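Local structure of protoporphyrinogen oxidase (Exiguobacterium sibiricum, 3LOV) at residues V8-G13 with L283-P288; G13-A18 with P448-S453. The protein probably catalyses the FAD-dependent, oxygen-dependent oxidation of coproporphyrinogen III to coproporphyrin III in heme b biosynthesis. All coordinates share one frame; numbering follows the deposited sequence.

Interaction 1 of 2, residues V8-G13 with L283-P288. With FAD (flavin-adenine dinucleotide), chain B.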
ATOM      1  N   VAL A   8     -24.562   9.676   1.830  1.00 19.10           N
ATOM      2  CA  VAL A   8     -23.901   9.647   0.526  1.00 20.14           C
ATOM      3  C   VAL A   8     -22.431   9.306   0.778  1.00 20.20           C
ATOM      4  O   VAL A   8     -21.736   9.985   1.566  1.00 18.91           O
ATOM      5  CB  VAL A   8     -23.977  11.011  -0.241  1.00 22.17           C
ATOM      6  CG1 VAL A   8     -23.224  10.923  -1.555  1.00 18.36           C
ATOM      7  CG2 VAL A   8     -25.433  11.444  -0.507  1.00 18.18           C
ATOM      8  N   ILE A   9     -21.973   8.274   0.102  1.00 19.99           N
ATOM      9  CA  ILE A   9     -20.573   7.815   0.160  1.00 21.37           C
ATOM     10  C   ILE A   9     -19.947   8.328  -1.111  1.00 22.06           C
ATOM     11  O   ILE A   9     -20.553   8.181  -2.199  1.00 21.90           O
ATOM     12  CB  ILE A   9     -20.516   6.276   0.206  1.00 20.90           C
ATOM     13  CG1 ILE A   9     -21.018   5.788   1.557  1.00 20.62           C
ATOM     14  CG2 ILE A   9     -19.075   5.724  -0.111  1.00 21.60           C
ATOM     15  CD1 ILE A   9     -21.503   4.325   1.547  1.00 13.39           C
ATOM     16  N   VAL A  10     -18.771   8.968  -0.993  1.00 17.26           N
ATOM     17  CA  VAL A  10     -18.133   9.574  -2.123  1.00 17.34           C
ATOM     18  C   VAL A  10     -16.810   8.818  -2.439  1.00 17.71           C
ATOM     19  O   VAL A  10     -15.904   8.780  -1.623  1.00 19.37           O
ATOM     20  CB  VAL A  10     -17.883  11.098  -1.914  1.00 18.26           C
ATOM     21  CG1 VAL A  10     -17.304  11.726  -3.204  1.00 16.26           C
ATOM     22  CG2 VAL A  10     -19.185  11.857  -1.515  1.00 23.04           C
ATOM     23  N   GLY A  11     -16.739   8.231  -3.640  1.00 17.61           N
ATOM     24  CA  GLY A  11     -15.602   7.446  -4.103  1.00 15.57           C
ATOM     25  C   GLY A  11     -15.990   5.984  -4.132  1.00 18.52           C
ATOM     26  O   GLY A  11     -16.541   5.470  -3.148  1.00 22.10           O
ATOM     27  N   GLY A  12     -15.758   5.332  -5.279  1.00 16.92           N
ATOM     28  CA  GLY A  12     -16.082   3.952  -5.458  1.00 15.63           C
ATOM     29  C   GLY A  12     -14.910   2.995  -5.515  1.00 19.45           C
ATOM     30  O   GLY A  12     -14.968   1.955  -6.234  1.00 19.59           O
ATOM     31  N   GLY A  13     -13.860   3.299  -4.748  1.00 19.16           N
ATOM     32  CA  GLY A  13     -12.750   2.367  -4.609  1.00 19.47           C
ATOM     33  C   GLY A  13     -13.118   1.329  -3.557  1.00 20.21           C
ATOM     34  O   GLY A  13     -14.272   1.239  -3.154  1.00 18.65           O
ATOM     35  N   LEU A 283     -16.474  10.840   2.802  1.00 20.92           N
ATOM     36  CA  LEU A 283     -15.492  11.127   1.769  1.00 19.71           C
ATOM     37  C   LEU A 283     -14.358  10.071   1.769  1.00 18.24           C
ATOM     38  O   LEU A 283     -13.657   9.908   2.758  1.00 17.35           O
ATOM     39  CB  LEU A 283     -14.942  12.570   1.923  1.00 19.26           C
ATOM     40  CG  LEU A 283     -15.991  13.693   1.902  1.00 19.00           C
ATOM     41  CD1 LEU A 283     -15.384  15.104   2.191  1.00 16.29           C
ATOM     42  CD2 LEU A 283     -16.735  13.713   0.532  1.00 18.41           C
ATOM     43  N   THR A 284     -14.170   9.382   0.637  1.00 19.10           N
ATOM     44  CA  THR A 284     -13.146   8.341   0.506  1.00 18.36           C
ATOM     45  C   THR A 284     -12.242   8.647  -0.678  1.00 20.83           C
ATOM     46  O   THR A 284     -11.458   7.807  -1.107  1.00 22.13           O
ATOM     47  CB  THR A 284     -13.784   6.907   0.395  1.00 18.62           C
ATOM     48  OG1 THR A 284     -14.362   6.685  -0.896  1.00 19.59           O
ATOM     49  CG2 THR A 284     -14.885   6.715   1.442  1.00 16.16           C
ATOM     50  N   ILE A 285     -12.358   9.879  -1.170  1.00 21.65           N
ATOM     51  CA  ILE A 285     -11.654  10.362  -2.335  1.00 21.10           C
ATOM     52  C   ILE A 285     -10.284  10.926  -1.905  1.00 19.54           C
ATOM     53  O   ILE A 285     -10.030  11.051  -0.721  1.00 19.10           O
ATOM     54  CB  ILE A 285     -12.443  11.468  -3.038  1.00 21.38           C
ATOM     55  CG1 ILE A 285     -12.541  12.730  -2.155  1.00 20.49           C
ATOM     56  CG2 ILE A 285     -13.804  10.937  -3.472  1.00 17.42           C
ATOM     57  CD1 ILE A 285     -13.311  13.894  -2.842  1.00 26.71           C
ATOM     58  N   PRO A 286      -9.410  11.231  -2.864  1.00 17.93           N
ATOM     59  CA  PRO A 286      -8.084  11.702  -2.457  1.00 17.62           C
ATOM     60  C   PRO A 286      -8.163  12.948  -1.559  1.00 19.74           C
ATOM     61  O   PRO A 286      -8.940  13.879  -1.825  1.00 19.10           O
ATOM     62  CB  PRO A 286      -7.412  12.046  -3.783  1.00 18.75           C
ATOM     63  CG  PRO A 286      -8.072  11.144  -4.823  1.00 19.99           C
ATOM     64  CD  PRO A 286      -9.462  10.848  -4.298  1.00 18.79           C
ATOM     65  N   HIS A 287      -7.319  12.972  -0.546  1.00 19.31           N
ATOM     66  CA  HIS A 287      -7.344  14.000   0.485  1.00 19.10           C
ATOM     67  C   HIS A 287      -7.188  15.493   0.023  1.00 18.44           C
ATOM     68  O   HIS A 287      -7.768  16.381   0.629  1.00 21.18           O
ATOM     69  CB  HIS A 287      -6.370  13.620   1.627  1.00 18.01           C
ATOM     70  CG  HIS A 287      -4.920  13.678   1.252  1.00 21.59           C
ATOM     71  ND1 HIS A 287      -4.238  12.601   0.722  1.00 24.03           N
ATOM     72  CD2 HIS A 287      -4.020  14.687   1.330  1.00 24.70           C
ATOM     73  CE1 HIS A 287      -2.993  12.951   0.469  1.00 22.67           C
ATOM     74  NE2 HIS A 287      -2.820  14.198   0.867  1.00 23.46           N
ATOM     75  N   PRO A 288      -6.456  15.767  -1.052  1.00 20.35           N
ATOM     76  CA  PRO A 288      -6.453  17.166  -1.533  1.00 22.12           C
ATOM     77  C   PRO A 288      -7.807  17.628  -2.099  1.00 23.54           C
ATOM     78  O   PRO A 288      -8.054  18.822  -2.161  1.00 22.91           O
ATOM     79  CB  PRO A 288      -5.405  17.176  -2.649  1.00 22.19           C
ATOM     80  CG  PRO A 288      -4.670  15.849  -2.543  1.00 22.61           C
ATOM     81  CD  PRO A 288      -5.627  14.888  -1.892  1.00 22.38           C
TER
HETATM   82  PA  FAD B 500      -8.799   4.751  -4.393  1.00 17.82           P
HETATM   83  O1A FAD B 500      -8.574   3.342  -4.825  1.00 18.79           O
HETATM   84  O2A FAD B 500      -7.856   5.798  -4.857  1.00 15.01           O
HETATM   85  O5B FAD B 500     -10.274   5.173  -4.815  1.00 20.72           O
HETATM   86  C5B FAD B 500     -10.707   6.508  -4.838  1.00 16.19           C
HETATM   87  C4B FAD B 500     -11.990   6.566  -5.674  1.00 16.20           C
HETATM   88  O4B FAD B 500     -12.603   7.853  -5.571  1.00 15.61           O
HETATM   89  C3B FAD B 500     -11.697   6.276  -7.132  1.00 16.44           C
HETATM   90  O3B FAD B 500     -12.615   5.345  -7.678  1.00 14.25           O
HETATM   91  C2B FAD B 500     -11.822   7.660  -7.738  1.00 17.01           C
HETATM   92  O2B FAD B 500     -12.254   7.645  -9.052  1.00 15.72           O
HETATM   93  C1B FAD B 500     -12.874   8.312  -6.866  1.00 17.25           C
HETATM   94  N9A FAD B 500     -12.879   9.784  -6.865  1.00 17.90           N
HETATM   95  C8A FAD B 500     -11.859  10.705  -6.956  1.00 21.99           C
HETATM   96  N7A FAD B 500     -12.366  11.963  -6.908  1.00 16.36           N
HETATM   97  C5A FAD B 500     -13.724  11.852  -6.791  1.00 19.04           C
HETATM   98  C6A FAD B 500     -14.765  12.777  -6.678  1.00 21.65           C
HETATM   99  N6A FAD B 500     -14.526  14.085  -6.639  1.00 16.43           N
HETATM  100  N1A FAD B 500     -16.072  12.329  -6.573  1.00 16.90           N
HETATM  101  C2A FAD B 500     -16.348  10.983  -6.536  1.00 18.13           C
HETATM  102  N3A FAD B 500     -15.314  10.069  -6.620  1.00 17.02           N
HETATM  103  C4A FAD B 500     -14.044  10.497  -6.766  1.00 20.86           C
HETATM  104  N1  FAD B 500      -2.279  -2.166  -0.733  1.00 22.22           N
HETATM  105  C2  FAD B 500      -2.169  -3.475  -0.350  1.00 22.51           C
HETATM  106  O2  FAD B 500      -2.786  -3.896   0.638  1.00 15.26           O
HETATM  107  N3  FAD B 500      -1.348  -4.320  -1.052  1.00 19.80           N
HETATM  108  C4  FAD B 500      -0.621  -3.903  -2.107  1.00 23.54           C
HETATM  109  O4  FAD B 500       0.062  -4.715  -2.704  1.00 24.44           O
HETATM  110  C4X FAD B 500      -0.683  -2.582  -2.497  1.00 22.14           C
HETATM  111  N5  FAD B 500       0.025  -2.158  -3.610  1.00 18.13           N
HETATM  112  C5X FAD B 500      -0.077  -0.819  -3.994  1.00 26.05           C
HETATM  113  C6  FAD B 500       0.659  -0.356  -5.091  1.00 25.58           C
HETATM  114  C7  FAD B 500       0.567   0.989  -5.487  1.00 27.01           C
HETATM  115  C7M FAD B 500       1.352   1.477  -6.669  1.00 27.99           C
HETATM  116  C8  FAD B 500      -0.291   1.874  -4.808  1.00 23.91           C
HETATM  117  C8M FAD B 500      -0.411   3.338  -5.193  1.00 23.18           C
HETATM  118  C9  FAD B 500      -1.039   1.421  -3.726  1.00 18.94           C
HETATM  119  C9A FAD B 500      -0.939   0.077  -3.300  1.00 17.41           C
HETATM  120  N10 FAD B 500      -1.689  -0.381  -2.210  1.00 16.08           N
HETATM  121  C10 FAD B 500      -1.546  -1.716  -1.810  1.00 21.87           C
HETATM  122  C1' FAD B 500      -2.609   0.504  -1.404  1.00 17.38           C
HETATM  123  C2' FAD B 500      -4.053   0.330  -1.935  1.00 19.51           C
HETATM  124  O2' FAD B 500      -4.093   0.762  -3.244  1.00 20.77           O
HETATM  125  C3' FAD B 500      -5.095   1.117  -1.128  1.00 16.92           C
HETATM  126  O3' FAD B 500      -5.247   0.412   0.097  1.00 30.23           O
HETATM  127  C4' FAD B 500      -6.503   1.224  -1.766  1.00 19.29           C
HETATM  128  O4' FAD B 500      -6.562   1.087  -3.173  1.00 26.01           O
HETATM  129  C5' FAD B 500      -7.140   2.571  -1.481  1.00 22.86           C
HETATM  130  O5' FAD B 500      -8.465   2.557  -1.948  1.00 20.38           O
HETATM  131  P   FAD B 500      -9.371   3.828  -1.713  1.00 14.00           P
HETATM  132  O1P FAD B 500      -9.127   4.470  -0.372  1.00 15.72           O
HETATM  133  O2P FAD B 500     -10.820   3.600  -2.069  1.00 17.71           O
HETATM  134  O3P FAD B 500      -8.797   4.912  -2.795  1.00 13.66           O
HETATM  135  O   HOH W   1     -13.234   4.691  -2.420  1.00 17.67           O
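With chi1 at 75°, Thr284 sets OG1 between its own backbone N and carbonyl carbon, facing the end of strand 6-10, where the hydroxyl gives its proton to Val10 O (OG1 to O 2.7 Å). A chi1 of -175° places Val10 CG1 anti to the backbone N and turns it to Ile285, while CG2 lies alongside Leu283. The hydroxyl reaches Val10 O from a direction tilted 32° out of the carbonyl plane. Val10 O also accepts from Thr284 N at 2.9 Å, nearly in line with the C=O bond, and is thus gripped by two donors of one residue. Val10 and Leu283 are bridge partners of neighbouring parallel strands, their side chains on the same face of the sheet with Val10 CG2 3.7 Å from Leu283 CD2. These are two of the inner strands of the five-stranded parallel sheet of the Rossmann-type FAD-binding domain, and both chains leave it here: one enters the glycine turn Gly11-Gly13 before helix 14-26, the other passes through Pro286 into helix 287-293. The adenine of FAD lies against both segments. Ile285 presses CG2 against the purine, 3.3 Å from FAD C4A, and the same methyl lies 3.6 Å from Val10 CG1, which in turn touches FAD C2A. In the glycine turn the CA of Gly11 comes within 3.4 Å of the ribose oxygen O4B of FAD. A water accepts from Gly13 N and donates to Thr284 OG1 and FAD O2P, carrying the polar chain from the strand end to the pyrophosphate. Farther round the turn, Gly12 N bonds to Glu36, which also holds FAD.

Interaction 2 of 2, residues G13-A18 with P448-S453; sequences GITGLA and PDCVAS. With FAD (flavin-adenine dinucleotide), chain B.
Helices 14-26 and 447-463 run in roughly the same direction where they meet, their local axes 8.3 Å apart and crossing at -39°, with Thr15 and Cys450 the closest pair of CA atoms. No hydrogen bond joins the two segments; the contact is made by side chains. Thr15 OG1 sits 3.2 Å from Cys450 CB, while the hydroxyl proton goes to FAD O1P (OG1 to O1P 2.7 Å). A chi1 of -56° keeps that hydroxyl beside the backbone N, so that side chain and main chain of Thr15 address the same phosphate: Thr15 N donates to the second oxygen, FAD O2P, over a longer 3.3 Å but at a fairly straight 160°. Gly13 occupies the N-cap position, with its CA close to FAD O2P. This is the dinucleotide-binding turn of a Rossmann-type fold, consistent with a GxGxxG pattern at Gly11, Gly13 and Gly16, in which the amino end of the first helix faces the pyrophosphate; the helix dipole would probably help to offset the phosphate charge. On the other helix, Cys450 directs SG toward the ribityl chain, 3.5 Å from FAD O3'. The rest of the contact is made by apolar side chains. Ile14 is fully extended, which carries CD1 across Val451 at about a right angle, 3.6 Å from its CG2. The other branch of Ile14, CG2, lies against FAD O5' and looks more loosely at Cys450 CB. Ala18, one turn on, extends the seam at longer range, its CB 4.4 Å from Val451 CG2. Beyond this seam helix 68-75 covers Val451 through Leu72, and Leu238 of helix 235-245 packs on Ile14.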
ATOM      1  N   GLY A  13     -13.860   3.299  -4.748  1.00 19.16           N
ATOM      2  CA  GLY A  13     -12.750   2.367  -4.609  1.00 19.47           C
ATOM      3  C   GLY A  13     -13.118   1.329  -3.557  1.00 20.21           C
ATOM      4  O   GLY A  13     -14.272   1.239  -3.154  1.00 18.65           O
ATOM      5  N   ILE A  14     -12.134   0.575  -3.063  1.00 18.45           N
ATOM      6  CA  ILE A  14     -12.403  -0.418  -2.010  1.00 14.60           C
ATOM      7  C   ILE A  14     -13.007   0.248  -0.710  1.00 16.08           C
ATOM      8  O   ILE A  14     -13.864  -0.324  -0.041  1.00 18.88           O
ATOM      9  CB  ILE A  14     -11.145  -1.289  -1.670  1.00 15.73           C
ATOM     10  CG1 ILE A  14     -11.578  -2.535  -0.852  1.00 19.89           C
ATOM     11  CG2 ILE A  14     -10.016  -0.434  -0.992  1.00 15.91           C
ATOM     12  CD1 ILE A  14     -10.465  -3.493  -0.450  1.00 23.92           C
ATOM     13  N   THR A  15     -12.544   1.434  -0.349  1.00 12.19           N
ATOM     14  CA  THR A  15     -12.962   2.067   0.886  1.00 12.84           C
ATOM     15  C   THR A  15     -14.456   2.427   0.818  1.00 16.67           C
ATOM     16  O   THR A  15     -15.224   2.174   1.766  1.00 17.61           O
ATOM     17  CB  THR A  15     -12.124   3.329   1.176  1.00 11.28           C
ATOM     18  OG1 THR A  15     -10.728   2.947   1.196  1.00 16.27           O
ATOM     19  CG2 THR A  15     -12.541   3.942   2.517  1.00  9.80           C
ATOM     20  N   GLY A  16     -14.850   3.012  -0.304  1.00 18.55           N
ATOM     21  CA  GLY A  16     -16.239   3.388  -0.543  1.00 20.04           C
ATOM     22  C   GLY A  16     -17.179   2.185  -0.708  1.00 20.82           C
ATOM     23  O   GLY A  16     -18.283   2.221  -0.208  1.00 18.91           O
ATOM     24  N   LEU A  17     -16.735   1.137  -1.399  1.00 19.39           N
ATOM     25  CA  LEU A  17     -17.538  -0.080  -1.605  1.00 19.98           C
ATOM     26  C   LEU A  17     -17.670  -0.868  -0.308  1.00 20.93           C
ATOM     27  O   LEU A  17     -18.762  -1.323   0.044  1.00 22.10           O
ATOM     28  CB  LEU A  17     -16.942  -0.960  -2.714  1.00 22.65           C
ATOM     29  CG  LEU A  17     -17.244  -0.505  -4.142  1.00 19.85           C
ATOM     30  CD1 LEU A  17     -16.512  -1.334  -5.165  1.00 21.07           C
ATOM     31  CD2 LEU A  17     -18.767  -0.546  -4.376  1.00 27.26           C
ATOM     32  N   ALA A  18     -16.581  -0.971   0.445  1.00 19.78           N
ATOM     33  CA  ALA A  18     -16.644  -1.526   1.789  1.00 20.11           C
ATOM     34  C   ALA A  18     -17.540  -0.692   2.695  1.00 21.29           C
ATOM     35  O   ALA A  18     -18.304  -1.233   3.509  1.00 17.45           O
ATOM     36  CB  ALA A  18     -15.262  -1.633   2.404  1.00 23.16           C
ATOM     37  N   PRO A 448      -6.434  -3.765   3.618  1.00 19.81           N
ATOM     38  CA  PRO A 448      -7.098  -4.098   4.881  1.00 18.51           C
ATOM     39  C   PRO A 448      -7.291  -2.918   5.805  1.00 19.06           C
ATOM     40  O   PRO A 448      -8.308  -2.870   6.515  1.00 16.52           O
ATOM     41  CB  PRO A 448      -6.144  -5.108   5.527  1.00 19.83           C
ATOM     42  CG  PRO A 448      -5.395  -5.671   4.378  1.00 20.21           C
ATOM     43  CD  PRO A 448      -5.148  -4.469   3.522  1.00 18.92           C
ATOM     44  N   ASP A 449      -6.331  -1.978   5.778  1.00 19.42           N
ATOM     45  CA  ASP A 449      -6.416  -0.743   6.562  1.00 19.23           C
ATOM     46  C   ASP A 449      -7.578   0.133   6.083  1.00 17.28           C
ATOM     47  O   ASP A 449      -8.279   0.755   6.866  1.00 16.74           O
ATOM     48  CB  ASP A 449      -5.104   0.066   6.480  1.00 20.96           C
ATOM     49  CG  ASP A 449      -3.845  -0.730   6.989  1.00 23.62           C
ATOM     50  OD1 ASP A 449      -3.915  -1.408   8.014  1.00 31.57           O
ATOM     51  OD2 ASP A 449      -2.795  -0.667   6.330  1.00 46.59           O
ATOM     52  N   CYS A 450      -7.725   0.228   4.777  1.00 15.34           N
ATOM     53  CA  CYS A 450      -8.823   0.955   4.158  1.00 16.38           C
ATOM     54  C   CYS A 450     -10.169   0.315   4.462  1.00 18.85           C
ATOM     55  O   CYS A 450     -11.154   1.008   4.786  1.00 20.78           O
ATOM     56  CB  CYS A 450      -8.590   1.041   2.653  1.00 14.18           C
ATOM     57  SG  CYS A 450      -7.270   2.220   2.231  1.00 18.77           S
ATOM     58  N   VAL A 451     -10.226  -1.006   4.415  1.00 18.72           N
ATOM     59  CA  VAL A 451     -11.459  -1.681   4.792  1.00 16.83           C
ATOM     60  C   VAL A 451     -11.828  -1.376   6.250  1.00 17.55           C
ATOM     61  O   VAL A 451     -12.957  -0.970   6.511  1.00 20.41           O
ATOM     62  CB  VAL A 451     -11.413  -3.202   4.527  1.00 17.33           C
ATOM     63  CG1 VAL A 451     -12.639  -3.900   5.170  1.00 15.11           C
ATOM     64  CG2 VAL A 451     -11.304  -3.471   3.001  1.00 15.86           C
ATOM     65  N   ALA A 452     -10.874  -1.502   7.169  1.00 18.32           N
ATOM     66  CA  ALA A 452     -11.072  -1.110   8.538  1.00 16.16           C
ATOM     67  C   ALA A 452     -11.462   0.354   8.686  1.00 20.02           C
ATOM     68  O   ALA A 452     -12.230   0.727   9.605  1.00 19.16           O
ATOM     69  CB  ALA A 452      -9.784  -1.369   9.381  1.00 14.51           C
ATOM     70  N   SER A 453     -10.851   1.210   7.864  1.00 18.57           N
ATOM     71  CA  SER A 453     -11.120   2.650   7.919  1.00 17.84           C
ATOM     72  C   SER A 453     -12.608   2.860   7.620  1.00 18.13           C
ATOM     73  O   SER A 453     -13.315   3.518   8.404  1.00 17.10           O
ATOM     74  CB  SER A 453     -10.210   3.414   6.915  1.00 18.74           C
ATOM     75  OG  SER A 453     -10.403   4.822   6.919  1.00 21.83           O
TER
HETATM   76  PA  FAD B 500      -8.799   4.751  -4.393  1.00 17.82           P
HETATM   77  O1A FAD B 500      -8.574   3.342  -4.825  1.00 18.79           O
HETATM   78  O2A FAD B 500      -7.856   5.798  -4.857  1.00 15.01           O
HETATM   79  O5B FAD B 500     -10.274   5.173  -4.815  1.00 20.72           O
HETATM   80  C5B FAD B 500     -10.707   6.508  -4.838  1.00 16.19           C
HETATM   81  C4B FAD B 500     -11.990   6.566  -5.674  1.00 16.20           C
HETATM   82  O4B FAD B 500     -12.603   7.853  -5.571  1.00 15.61           O
HETATM   83  C3B FAD B 500     -11.697   6.276  -7.132  1.00 16.44           C
HETATM   84  O3B FAD B 500     -12.615   5.345  -7.678  1.00 14.25           O
HETATM   85  C2B FAD B 500     -11.822   7.660  -7.738  1.00 17.01           C
HETATM   86  O2B FAD B 500     -12.254   7.645  -9.052  1.00 15.72           O
HETATM   87  C1B FAD B 500     -12.874   8.312  -6.866  1.00 17.25           C
HETATM   88  N9A FAD B 500     -12.879   9.784  -6.865  1.00 17.90           N
HETATM   89  C8A FAD B 500     -11.859  10.705  -6.956  1.00 21.99           C
HETATM   90  N7A FAD B 500     -12.366  11.963  -6.908  1.00 16.36           N
HETATM   91  C5A FAD B 500     -13.724  11.852  -6.791  1.00 19.04           C
HETATM   92  C6A FAD B 500     -14.765  12.777  -6.678  1.00 21.65           C
HETATM   93  N6A FAD B 500     -14.526  14.085  -6.639  1.00 16.43           N
HETATM   94  N1A FAD B 500     -16.072  12.329  -6.573  1.00 16.90           N
HETATM   95  C2A FAD B 500     -16.348  10.983  -6.536  1.00 18.13           C
HETATM   96  N3A FAD B 500     -15.314  10.069  -6.620  1.00 17.02           N
HETATM   97  C4A FAD B 500     -14.044  10.497  -6.766  1.00 20.86           C
HETATM   98  N1  FAD B 500      -2.279  -2.166  -0.733  1.00 22.22           N
HETATM   99  C2  FAD B 500      -2.169  -3.475  -0.350  1.00 22.51           C
HETATM  100  O2  FAD B 500      -2.786  -3.896   0.638  1.00 15.26           O
HETATM  101  N3  FAD B 500      -1.348  -4.320  -1.052  1.00 19.80           N
HETATM  102  C4  FAD B 500      -0.621  -3.903  -2.107  1.00 23.54           C
HETATM  103  O4  FAD B 500       0.062  -4.715  -2.704  1.00 24.44           O
HETATM  104  C4X FAD B 500      -0.683  -2.582  -2.497  1.00 22.14           C
HETATM  105  N5  FAD B 500       0.025  -2.158  -3.610  1.00 18.13           N
HETATM  106  C5X FAD B 500      -0.077  -0.819  -3.994  1.00 26.05           C
HETATM  107  C6  FAD B 500       0.659  -0.356  -5.091  1.00 25.58           C
HETATM  108  C7  FAD B 500       0.567   0.989  -5.487  1.00 27.01           C
HETATM  109  C7M FAD B 500       1.352   1.477  -6.669  1.00 27.99           C
HETATM  110  C8  FAD B 500      -0.291   1.874  -4.808  1.00 23.91           C
HETATM  111  C8M FAD B 500      -0.411   3.338  -5.193  1.00 23.18           C
HETATM  112  C9  FAD B 500      -1.039   1.421  -3.726  1.00 18.94           C
HETATM  113  C9A FAD B 500      -0.939   0.077  -3.300  1.00 17.41           C
HETATM  114  N10 FAD B 500      -1.689  -0.381  -2.210  1.00 16.08           N
HETATM  115  C10 FAD B 500      -1.546  -1.716  -1.810  1.00 21.87           C
HETATM  116  C1' FAD B 500      -2.609   0.504  -1.404  1.00 17.38           C
HETATM  117  C2' FAD B 500      -4.053   0.330  -1.935  1.00 19.51           C
HETATM  118  O2' FAD B 500      -4.093   0.762  -3.244  1.00 20.77           O
HETATM  119  C3' FAD B 500      -5.095   1.117  -1.128  1.00 16.92           C
HETATM  120  O3' FAD B 500      -5.247   0.412   0.097  1.00 30.23           O
HETATM  121  C4' FAD B 500      -6.503   1.224  -1.766  1.00 19.29           C
HETATM  122  O4' FAD B 500      -6.562   1.087  -3.173  1.00 26.01           O
HETATM  123  C5' FAD B 500      -7.140   2.571  -1.481  1.00 22.86           C
HETATM  124  O5' FAD B 500      -8.465   2.557  -1.948  1.00 20.38           O
HETATM  125  P   FAD B 500      -9.371   3.828  -1.713  1.00 14.00           P
HETATM  126  O1P FAD B 500      -9.127   4.470  -0.372  1.00 15.72           O
HETATM  127  O2P FAD B 500     -10.820   3.600  -2.069  1.00 17.71           O
HETATM  128  O3P FAD B 500      -8.797   4.912  -2.795  1.00 13.66           O

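Gly13 belongs to both interactions: it ends the turn that leaves strand 6-10 in interaction 1 and caps helix 14-26 in interaction 2. Their centres are 10 Å apart, and each serves a different stretch of one FAD, interaction 1 the adenosine end and interaction 2 the flavin-side phosphate and the ribityl chain. O2P is where they meet, since it takes a bond from the water of interaction 1 as well as from Thr15 N. The protein also packs directly between them: Thr284 CG2 is 3.8 Å from Thr15 CG2, and Ile9 CG2 lies 3.6 Å from Gly16 O.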